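PDB 4N7B: 4-hydroxy-3-methylbut-2-enyl diphosphate reductase, apicoplast from Plasmodium falciparum, which reduces (E)-4-hydroxy-3-methylbut-2-enyl diphosphate to isopentenyl and dimethylallyl diphosphate with an iron-sulfur cluster, the last step of the apicoplast pathway to isoprenoid precursors. Local coordinates for residues A[253-258]-A[277-282]; A[385-390]-A[415-420]; A[431-436]-A[456-461]. One frame throughout, in Å; residues are numbered along the deposited sequence.

Interaction 1 of 3, residues A[253-258]-A[277-282]; sequences YVKHKI and EDLNDV
Two oxygens of Glu-277 grip the ammonium group of Lys-255. NZ donates to the backbone O of Glu-277 at 2.7 Å and, more loosely, to OE1 at 3.1 Å, the second bond being part of a salt bridge. One residue thus supplies both a neutral and a charged acceptor. The lysine chain runs roughly perpendicular to the glutamate, and on the way its CD passes CD1 of Leu-279 at 4.0 Å. Glu-277 starts out directed away from strand 252-255, but the bend at its chi2 (-65°) folds the carboxylate back toward Lys-255 and His-256. The two carboxylate oxygens then serve different partners. While OE1 is met nearly head-on by the lysine, OE2 presents its syn lone pair to ND1 of His-256 at 2.6 Å; this bond belongs to one of two modelled histidine conformers and is to that extent provisional. In that conformer the imidazole and carboxylate planes are 58° apart. At the other end of the contact CG2 of Val-282 makes an apolar contact with CG of Tyr-253 at 3.8 Å. The backbone O of Asp-281 is a polar neighbour of the same ring, approaching it obliquely, 3.4 Å from CE1. Between the two ends, Asp-278 OD1 accepts from Asn-280 N in an Asx turn that leads into a short 3-10 segment. In the same conformer NE2 of His-256 bonds His-260, which by similarity binds the substrate, consistent with a second-shell place for His-256 and Glu-277 beside the diphosphate site, at the C-terminal end of an inner strand in a four-stranded parallel sheet.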
loop_
_atom_site.group_PDB
_atom_site.type_symbol
_atom_site.label_atom_id
_atom_site.label_comp_id
_atom_site.label_asym_id
_atom_site.label_seq_id
_atom_site.Cartn_x
_atom_site.Cartn_y
_atom_site.Cartn_z
ATOM N N TYR A 253 19.388 -5.106 7.474
ATOM C CA TYR A 253 18.830 -3.783 7.703
ATOM C C TYR A 253 17.819 -3.411 6.637
ATOM O O TYR A 253 18.061 -3.592 5.447
ATOM C CB TYR A 253 19.948 -2.748 7.782
ATOM C CG TYR A 253 20.743 -2.891 9.053
ATOM C CD1 TYR A 253 20.293 -2.322 10.237
ATOM C CD2 TYR A 253 21.917 -3.630 9.085
ATOM C CE1 TYR A 253 21.004 -2.459 11.411
ATOM C CE2 TYR A 253 22.637 -3.775 10.260
ATOM C CZ TYR A 253 22.174 -3.186 11.419
ATOM O OH TYR A 253 22.877 -3.324 12.595
ATOM N N VAL A 254 16.675 -2.905 7.080
ATOM C CA VAL A 254 15.621 -2.494 6.169
ATOM C C VAL A 254 15.258 -1.050 6.451
ATOM O O VAL A 254 15.028 -0.676 7.596
ATOM C CB VAL A 254 14.362 -3.345 6.352
ATOM C CG1 VAL A 254 13.265 -2.870 5.416
ATOM C CG2 VAL A 254 14.675 -4.816 6.129
ATOM N N LYS A 255 15.212 -0.243 5.401
ATOM C CA LYS A 255 14.868 1.159 5.534
ATOM C C LYS A 255 13.344 1.314 5.526
ATOM O O LYS A 255 12.691 1.003 4.537
ATOM C CB LYS A 255 15.519 1.958 4.409
ATOM C CG LYS A 255 15.015 3.373 4.275
ATOM C CD LYS A 255 15.252 4.210 5.518
ATOM C CE LYS A 255 14.758 5.641 5.281
ATOM N NZ LYS A 255 15.028 6.577 6.416
ATOM N N HIS A 256 12.833 1.826 6.645
ATOM C CA HIS A 256 11.410 1.847 7.003
ATOM C C HIS A 256 10.813 0.450 7.074
ATOM O O HIS A 256 11.397 -0.517 6.581
ATOM C CB HIS A 256 10.566 2.735 6.079
ATOM C CG HIS A 256 9.226 3.079 6.661
ATOM N ND1 HIS A 256 9.070 4.043 7.637
ATOM C CD2 HIS A 256 7.991 2.568 6.444
ATOM C CE1 HIS A 256 7.798 4.121 7.978
ATOM N NE2 HIS A 256 7.122 3.237 7.269
ATOM N N LYS A 257 9.645 0.352 7.701
ATOM C CA LYS A 257 8.956 -0.922 7.821
ATOM C C LYS A 257 8.697 -1.459 6.415
ATOM O O LYS A 257 8.269 -0.734 5.526
ATOM C CB LYS A 257 7.674 -0.759 8.626
ATOM C CG LYS A 257 7.966 -0.404 10.080
ATOM C CD LYS A 257 6.698 -0.313 10.904
ATOM C CE LYS A 257 7.002 -0.252 12.406
ATOM N NZ LYS A 257 7.514 -1.551 12.953
ATOM N N ILE A 258 9.010 -2.726 6.211
ATOM C CA ILE A 258 9.022 -3.304 4.871
ATOM C C ILE A 258 7.640 -3.266 4.215
ATOM O O ILE A 258 7.524 -3.042 3.014
ATOM C CB ILE A 258 9.585 -4.734 4.930
ATOM C CG1 ILE A 258 10.482 -4.999 3.719
ATOM C CG2 ILE A 258 8.479 -5.743 5.116
ATOM C CD1 ILE A 258 9.772 -5.372 2.532
ATOM N N GLU A 277 15.459 3.984 10.407
ATOM C CA GLU A 277 15.189 5.226 9.693
ATOM C C GLU A 277 16.476 6.012 9.520
ATOM O O GLU A 277 16.590 6.847 8.624
ATOM C CB GLU A 277 14.163 6.078 10.446
ATOM C CG GLU A 277 12.787 5.456 10.550
ATOM C CD GLU A 277 12.105 5.288 9.207
ATOM O OE1 GLU A 277 12.616 5.818 8.192
ATOM O OE2 GLU A 277 11.044 4.620 9.165
ATOM N N ASP A 278 17.445 5.740 10.382
ATOM C CA ASP A 278 18.711 6.445 10.352
ATOM C C ASP A 278 19.769 5.522 9.766
ATOM O O ASP A 278 20.131 4.517 10.378
ATOM C CB ASP A 278 19.101 6.877 11.765
ATOM C CG ASP A 278 20.219 7.898 11.777
ATOM O OD1 ASP A 278 21.181 7.743 10.994
ATOM O OD2 ASP A 278 20.133 8.858 12.573
ATOM N N LEU A 279 20.261 5.864 8.579
ATOM C CA LEU A 279 21.237 5.024 7.888
ATOM C C LEU A 279 22.573 4.896 8.623
ATOM O O LEU A 279 23.383 4.037 8.282
ATOM C CB LEU A 279 21.464 5.531 6.466
ATOM C CG LEU A 279 20.581 4.831 5.433
ATOM C CD1 LEU A 279 19.119 5.236 5.633
ATOM C CD2 LEU A 279 21.061 5.131 4.017
ATOM N N ASN A 280 22.802 5.737 9.627
ATOM C CA ASN A 280 23.986 5.598 10.473
ATOM C C ASN A 280 23.892 4.378 11.368
ATOM O O ASN A 280 24.903 3.891 11.880
ATOM C CB ASN A 280 24.186 6.833 11.346
ATOM C CG ASN A 280 24.745 8.000 10.575
ATOM O OD1 ASN A 280 25.327 7.827 9.500
ATOM N ND2 ASN A 280 24.583 9.199 11.121
ATOM N N ASP A 281 22.666 3.895 11.558
ATOM C CA ASP A 281 22.430 2.676 12.315
ATOM C C ASP A 281 22.846 1.489 11.467
ATOM O O ASP A 281 22.816 0.349 11.926
ATOM C CB ASP A 281 20.954 2.553 12.701
ATOM C CG ASP A 281 20.525 3.593 13.717
ATOM O OD1 ASP A 281 21.341 4.485 14.041
ATOM O OD2 ASP A 281 19.368 3.522 14.185
ATOM N N VAL A 282 23.234 1.762 10.223
ATOM C CA VAL A 282 23.689 0.715 9.317
ATOM C C VAL A 282 25.199 0.762 9.104
ATOM O O VAL A 282 25.732 1.753 8.609
ATOM C CB VAL A 282 23.007 0.818 7.946
ATOM C CG1 VAL A 282 23.523 -0.290 7.029
ATOM C CG2 VAL A 282 21.493 0.738 8.102
#

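Interaction 2 of 3, residues A[385-390]-A[415-420]; sequences LSMDDC and ATTNRQ
Gln-420 leaves its helix with CG anti to the carbonyl carbon (chi1 -73°) and then runs extended (chi2 173°), which carries its amide across to the backbone where helix 387-400 begins. Both ends of that amide are used. NE2 donates to Leu-385 O at 2.9 Å, with the acceptor close to the amide plane though the donor is tilted from the plane of the Leu-385 carbonyl. OE1 receives the N-H of Met-387 at 3.0 Å in a nearly straight bond, in the carbonyl plane and on a lone pair. Held by two backbone groups at once, the amide has its rotation fixed. A water adds a further donor to OE1 at 2.8 Å and also donates to OD2 of Asp-388, a carboxylate that makes a salt bridge with Arg-454 as well. The glutamine thus reads the backbone on both sides of an N-cap: Ser-386 precedes the first turn of helix 387-400, and its OG accepts from Asp-389 N at 3.1 Å and weakly from Asp-388 N. The Met-387 side chain passes antiparallel to that of Gln-420, its CG 3.4 Å from OE1. A bend at chi3 (-74°) then turns its methyl in toward helix 414-427. There CE lies 3.9 Å from CB of Gln-420, while SD rests against CG2 of Thr-417, the methionine lying crosswise to the threonine. On the side nearer the iron-sulfur cluster, CG2 of Thr-416 approaches Leu-385 O at 3.4 Å; this threonine is three residues beyond Cys-413, a cluster ligand.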
loop_
_atom_site.group_PDB
_atom_site.type_symbol
_atom_site.label_atom_id
_atom_site.label_comp_id
_atom_site.label_asym_id
_atom_site.label_seq_id
_atom_site.Cartn_x
_atom_site.Cartn_y
_atom_site.Cartn_z
ATOM N N LEU A 385 -4.810 5.434 -2.628
ATOM C CA LEU A 385 -5.901 6.333 -2.277
ATOM C C LEU A 385 -7.280 5.654 -2.361
ATOM O O LEU A 385 -7.445 4.594 -2.965
ATOM C CB LEU A 385 -5.884 7.547 -3.205
ATOM C CG LEU A 385 -4.635 8.426 -3.090
ATOM C CD1 LEU A 385 -4.789 9.637 -3.984
ATOM C CD2 LEU A 385 -4.407 8.847 -1.638
ATOM N N SER A 386 -8.257 6.267 -1.712
ATOM C CA SER A 386 -9.655 6.009 -1.989
ATOM C C SER A 386 -9.924 6.438 -3.414
ATOM O O SER A 386 -9.579 7.553 -3.795
ATOM C CB SER A 386 -10.521 6.869 -1.072
ATOM O OG SER A 386 -11.819 6.999 -1.616
ATOM N N MET A 387 -10.532 5.572 -4.210
ATOM C CA MET A 387 -10.867 5.932 -5.581
ATOM C C MET A 387 -11.892 7.049 -5.587
ATOM O O MET A 387 -11.913 7.863 -6.496
ATOM C CB MET A 387 -11.419 4.730 -6.337
ATOM C CG MET A 387 -10.400 3.627 -6.533
ATOM S SD MET A 387 -10.966 2.397 -7.726
ATOM C CE MET A 387 -12.163 1.538 -6.790
ATOM N N ASP A 388 -12.741 7.088 -4.568
ATOM C CA ASP A 388 -13.782 8.110 -4.488
ATOM C C ASP A 388 -13.207 9.489 -4.206
ATOM O O ASP A 388 -13.522 10.431 -4.912
ATOM C CB ASP A 388 -14.784 7.750 -3.407
ATOM C CG ASP A 388 -15.401 6.382 -3.631
ATOM O OD1 ASP A 388 -16.191 6.233 -4.596
ATOM O OD2 ASP A 388 -15.066 5.449 -2.860
ATOM N N ASP A 389 -12.365 9.587 -3.177
ATOM C CA ASP A 389 -11.678 10.820 -2.844
ATOM C C ASP A 389 -10.811 11.266 -4.000
ATOM O O ASP A 389 -10.808 12.441 -4.369
ATOM C CB ASP A 389 -10.769 10.626 -1.635
ATOM C CG ASP A 389 -11.514 10.647 -0.303
ATOM O OD1 ASP A 389 -12.739 10.947 -0.271
ATOM O OD2 ASP A 389 -10.837 10.370 0.729
ATOM N N CYS A 390 -10.064 10.328 -4.573
ATOM C CA CYS A 390 -9.134 10.674 -5.646
ATOM C C CYS A 390 -9.891 11.305 -6.799
ATOM O O CYS A 390 -9.501 12.357 -7.310
ATOM C CB CYS A 390 -8.350 9.457 -6.155
ATOM S SG CYS A 390 -7.005 9.922 -7.239
ATOM N N ALA A 415 -4.197 -3.448 -7.104
ATOM C CA ALA A 415 -4.599 -4.116 -5.855
ATOM C C ALA A 415 -5.549 -3.253 -5.051
ATOM O O ALA A 415 -6.531 -3.740 -4.482
ATOM C CB ALA A 415 -3.382 -4.489 -5.016
ATOM N N THR A 416 -5.265 -1.959 -5.026
ATOM C CA THR A 416 -6.117 -0.984 -4.342
ATOM C C THR A 416 -7.494 -0.923 -5.038
ATOM O O THR A 416 -8.560 -1.074 -4.419
ATOM C CB THR A 416 -5.424 0.352 -4.382
ATOM O OG1 THR A 416 -4.199 0.256 -3.638
ATOM C CG2 THR A 416 -6.290 1.456 -3.805
ATOM N N THR A 417 -7.457 -0.765 -6.350
ATOM C CA THR A 417 -8.676 -0.717 -7.156
ATOM C C THR A 417 -9.513 -1.985 -6.946
ATOM O O THR A 417 -10.715 -1.940 -6.698
ATOM C CB THR A 417 -8.312 -0.627 -8.660
ATOM O OG1 THR A 417 -7.664 0.617 -8.911
ATOM C CG2 THR A 417 -9.549 -0.749 -9.537
ATOM N N ASN A 418 -8.860 -3.126 -7.059
ATOM C CA ASN A 418 -9.554 -4.386 -6.977
ATOM C C ASN A 418 -10.158 -4.616 -5.610
ATOM O O ASN A 418 -11.282 -5.110 -5.496
ATOM C CB ASN A 418 -8.605 -5.540 -7.297
ATOM C CG ASN A 418 -8.237 -5.621 -8.764
ATOM O OD1 ASN A 418 -8.822 -4.953 -9.605
ATOM N ND2 ASN A 418 -7.279 -6.492 -9.080
ATOM N N ARG A 419 -9.417 -4.323 -4.553
ATOM C CA ARG A 419 -9.959 -4.587 -3.228
ATOM C C ARG A 419 -11.131 -3.657 -2.886
ATOM O O ARG A 419 -12.129 -4.124 -2.339
ATOM C CB ARG A 419 -8.859 -4.513 -2.168
ATOM C CG ARG A 419 -8.088 -5.825 -2.069
ATOM C CD ARG A 419 -6.612 -5.593 -1.877
ATOM N NE ARG A 419 -5.885 -6.840 -2.058
ATOM C CZ ARG A 419 -5.561 -7.353 -3.243
ATOM N NH1 ARG A 419 -5.893 -6.727 -4.370
ATOM N NH2 ARG A 419 -4.908 -8.503 -3.301
ATOM N N GLN A 420 -11.030 -2.361 -3.209
ATOM C CA GLN A 420 -12.145 -1.429 -2.985
ATOM C C GLN A 420 -13.336 -1.784 -3.855
ATOM O O GLN A 420 -14.479 -1.783 -3.403
ATOM C CB GLN A 420 -11.723 0.019 -3.275
ATOM C CG GLN A 420 -10.813 0.616 -2.219
ATOM C CD GLN A 420 -10.275 1.992 -2.603
ATOM O OE1 GLN A 420 -10.930 2.748 -3.323
ATOM N NE2 GLN A 420 -9.069 2.309 -2.139
HETATM O O HOH W 1 -13.667 3.160 -3.900
#

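Interaction 3 of 3, residues A[431-436]-A[456-461]; sequences DLTIVV and VPAVLL
A beta-alpha-beta unit, strand 432-436, helix 442-452 and strand 458-461, brings Thr-433 beside Ala-458 and Val-435 beside Leu-460 as parallel neighbours at one edge of a five-stranded sheet. Strand 458-461 is an edge strand, while strand 432-436 also bonds strand 477-482 on its other side. As parallel pairing demands, alternate residues of strand 432-436, Thr-433 and Val-435, each bond to the residues before and after their counterpart. Thr-433 N donates to Pro-457 O at 2.9 Å, and its own O accepts from Val-459 N at 3.0 Å. Val-435 repeats the pattern two residues on: N to Val-459 O at 2.9 Å, almost perfectly straight (177°), and O from Leu-461 N at 2.9 Å. CA-H...O contacts supplement these bonds, among them Ala-458 CA to Thr-433 O at 3.1 Å.

The two faces differ in what covers them. Ile-434, Val-436, Val-459 and Leu-461 share one face, packed under helix 488-499, where Ile-434, Val-436 and Leu-461 all touch Phe-494. Here Ile-434 and Val-459 run alongside each other in the same sense; CG2 of Val-459 takes the crowded position between its backbone N and carbonyl carbon, and from there reaches CG1 of Ile-434. Thr-433, Val-435, Ala-458 and Leu-460 occupy the opposite face. CG of Leu-460 is anti to the backbone N (chi1 176°), and CD1 swings in over the neighbouring strand, 3.7 Å from CG1 of Val-435; helix 442-452 covers both. Near the start of the strands Thr-433 turns polar: its OG1 hydrogen-bonds OG of Ser-451 on the crossover helix, while CG2 of Val-456 lies 3.4 Å from the same OG1, the two side chains crossing at about a right angle.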
loop_
_atom_site.group_PDB
_atom_site.type_symbol
_atom_site.label_atom_id
_atom_site.label_comp_id
_atom_site.label_asym_id
_atom_site.label_seq_id
_atom_site.Cartn_x
_atom_site.Cartn_y
_atom_site.Cartn_z
ATOM N N ASP A 431 -24.636 -5.426 7.078
ATOM C CA ASP A 431 -24.885 -4.559 8.222
ATOM C C ASP A 431 -23.568 -4.043 8.797
ATOM O O ASP A 431 -23.534 -3.030 9.484
ATOM C CB ASP A 431 -25.612 -5.355 9.298
ATOM C CG ASP A 431 -26.871 -6.027 8.776
ATOM O OD1 ASP A 431 -27.732 -5.331 8.199
ATOM O OD2 ASP A 431 -26.999 -7.260 8.934
ATOM N N LEU A 432 -22.484 -4.759 8.521
ATOM C CA LEU A 432 -21.181 -4.395 9.042
ATOM C C LEU A 432 -20.067 -4.885 8.126
ATOM O O LEU A 432 -20.115 -6.010 7.611
ATOM C CB LEU A 432 -20.988 -5.017 10.421
ATOM C CG LEU A 432 -19.573 -4.887 10.963
ATOM C CD1 LEU A 432 -19.328 -3.453 11.428
ATOM C CD2 LEU A 432 -19.343 -5.867 12.099
ATOM N N THR A 433 -19.042 -4.058 7.965
ATOM C CA THR A 433 -17.849 -4.439 7.224
ATOM C C THR A 433 -16.670 -4.558 8.197
ATOM O O THR A 433 -16.406 -3.640 8.983
ATOM C CB THR A 433 -17.495 -3.396 6.138
ATOM O OG1 THR A 433 -18.467 -3.442 5.081
ATOM C CG2 THR A 433 -16.110 -3.698 5.567
ATOM N N ILE A 434 -15.979 -5.691 8.154
ATOM C CA ILE A 434 -14.755 -5.866 8.926
ATOM C C ILE A 434 -13.578 -5.926 7.987
ATOM O O ILE A 434 -13.528 -6.776 7.087
ATOM C CB ILE A 434 -14.752 -7.147 9.755
ATOM C CG1 ILE A 434 -15.800 -7.065 10.857
ATOM C CG2 ILE A 434 -13.376 -7.356 10.387
ATOM C CD1 ILE A 434 -15.970 -8.354 11.601
ATOM N N VAL A 435 -12.651 -4.997 8.166
ATOM C CA VAL A 435 -11.443 -4.990 7.381
ATOM C C VAL A 435 -10.323 -5.418 8.286
ATOM O O VAL A 435 -10.101 -4.805 9.331
ATOM C CB VAL A 435 -11.105 -3.615 6.837
ATOM C CG1 VAL A 435 -9.800 -3.682 6.056
ATOM C CG2 VAL A 435 -12.236 -3.106 5.965
ATOM N N VAL A 436 -9.615 -6.477 7.894
ATOM C CA VAL A 436 -8.503 -6.962 8.710
ATOM C C VAL A 436 -7.234 -6.303 8.239
ATOM O O VAL A 436 -6.890 -6.342 7.062
ATOM C CB VAL A 436 -8.390 -8.478 8.664
ATOM C CG1 VAL A 436 -7.315 -8.959 9.609
ATOM C CG2 VAL A 436 -9.743 -9.086 9.015
ATOM N N VAL A 456 -22.481 1.758 5.109
ATOM C CA VAL A 456 -22.374 0.576 5.954
ATOM C C VAL A 456 -21.194 0.674 6.931
ATOM O O VAL A 456 -20.038 0.843 6.541
ATOM C CB VAL A 456 -22.473 -0.753 5.143
ATOM C CG1 VAL A 456 -22.534 -0.470 3.669
ATOM C CG2 VAL A 456 -21.399 -1.753 5.525
ATOM N N PRO A 457 -21.514 0.627 8.224
ATOM C CA PRO A 457 -20.528 0.777 9.293
ATOM C C PRO A 457 -19.376 -0.185 9.083
ATOM O O PRO A 457 -19.575 -1.294 8.590
ATOM C CB PRO A 457 -21.315 0.414 10.553
ATOM C CG PRO A 457 -22.744 0.628 10.202
ATOM C CD PRO A 457 -22.861 0.325 8.741
ATOM N N ALA A 458 -18.177 0.231 9.453
ATOM C CA ALA A 458 -17.001 -0.552 9.143
ATOM C C ALA A 458 -15.963 -0.344 10.231
ATOM O O ALA A 458 -15.934 0.696 10.876
ATOM C CB ALA A 458 -16.446 -0.133 7.809
ATOM N N VAL A 459 -15.132 -1.351 10.442
ATOM C CA VAL A 459 -14.104 -1.295 11.463
ATOM C C VAL A 459 -12.863 -1.944 10.905
ATOM O O VAL A 459 -12.948 -2.915 10.164
ATOM C CB VAL A 459 -14.489 -2.080 12.760
ATOM C CG1 VAL A 459 -15.599 -1.399 13.488
ATOM C CG2 VAL A 459 -14.884 -3.522 12.421
ATOM N N LEU A 460 -11.717 -1.408 11.300
ATOM C CA LEU A 460 -10.433 -1.932 10.918
ATOM C C LEU A 460 -9.865 -2.628 12.131
ATOM O O LEU A 460 -9.722 -2.013 13.170
ATOM C CB LEU A 460 -9.518 -0.789 10.519
ATOM C CG LEU A 460 -8.107 -1.244 10.179
ATOM C CD1 LEU A 460 -8.133 -2.082 8.916
ATOM C CD2 LEU A 460 -7.229 -0.030 9.995
ATOM N N LEU A 461 -9.555 -3.914 12.006
ATOM C CA LEU A 461 -9.055 -4.696 13.127
ATOM C C LEU A 461 -7.799 -5.458 12.718
ATOM O O LEU A 461 -7.762 -6.104 11.667
ATOM C CB LEU A 461 -10.124 -5.688 13.606
ATOM C CG LEU A 461 -11.422 -5.062 14.118
ATOM C CD1 LEU A 461 -12.426 -6.163 14.434
ATOM C CD2 LEU A 461 -11.164 -4.188 15.339
#

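The three contacts lie round a fold built about one iron-sulfur cluster, interactions 2 and 3 sharing neighbouring elements. Interaction 2 is the buried one, where a side-chain amide reads backbone groups and joins helix 387-400 to helix 414-427. Interactions 1 and 3 lie farther from the chain's centre and are partly buried, on separate parallel sheets, interaction 3 at a sheet edge and interaction 1 where a loop meets the end of an inner strand. Their chemistry diverges there: charged side chains tie loop to strand in interaction 1, whereas backbone bonds and aliphatic packing pair two strands in interaction 3. Helix 414-427 is followed, after a short connection, by strand 432-436, and the centres of interactions 2 and 3 are about 16 Å apart.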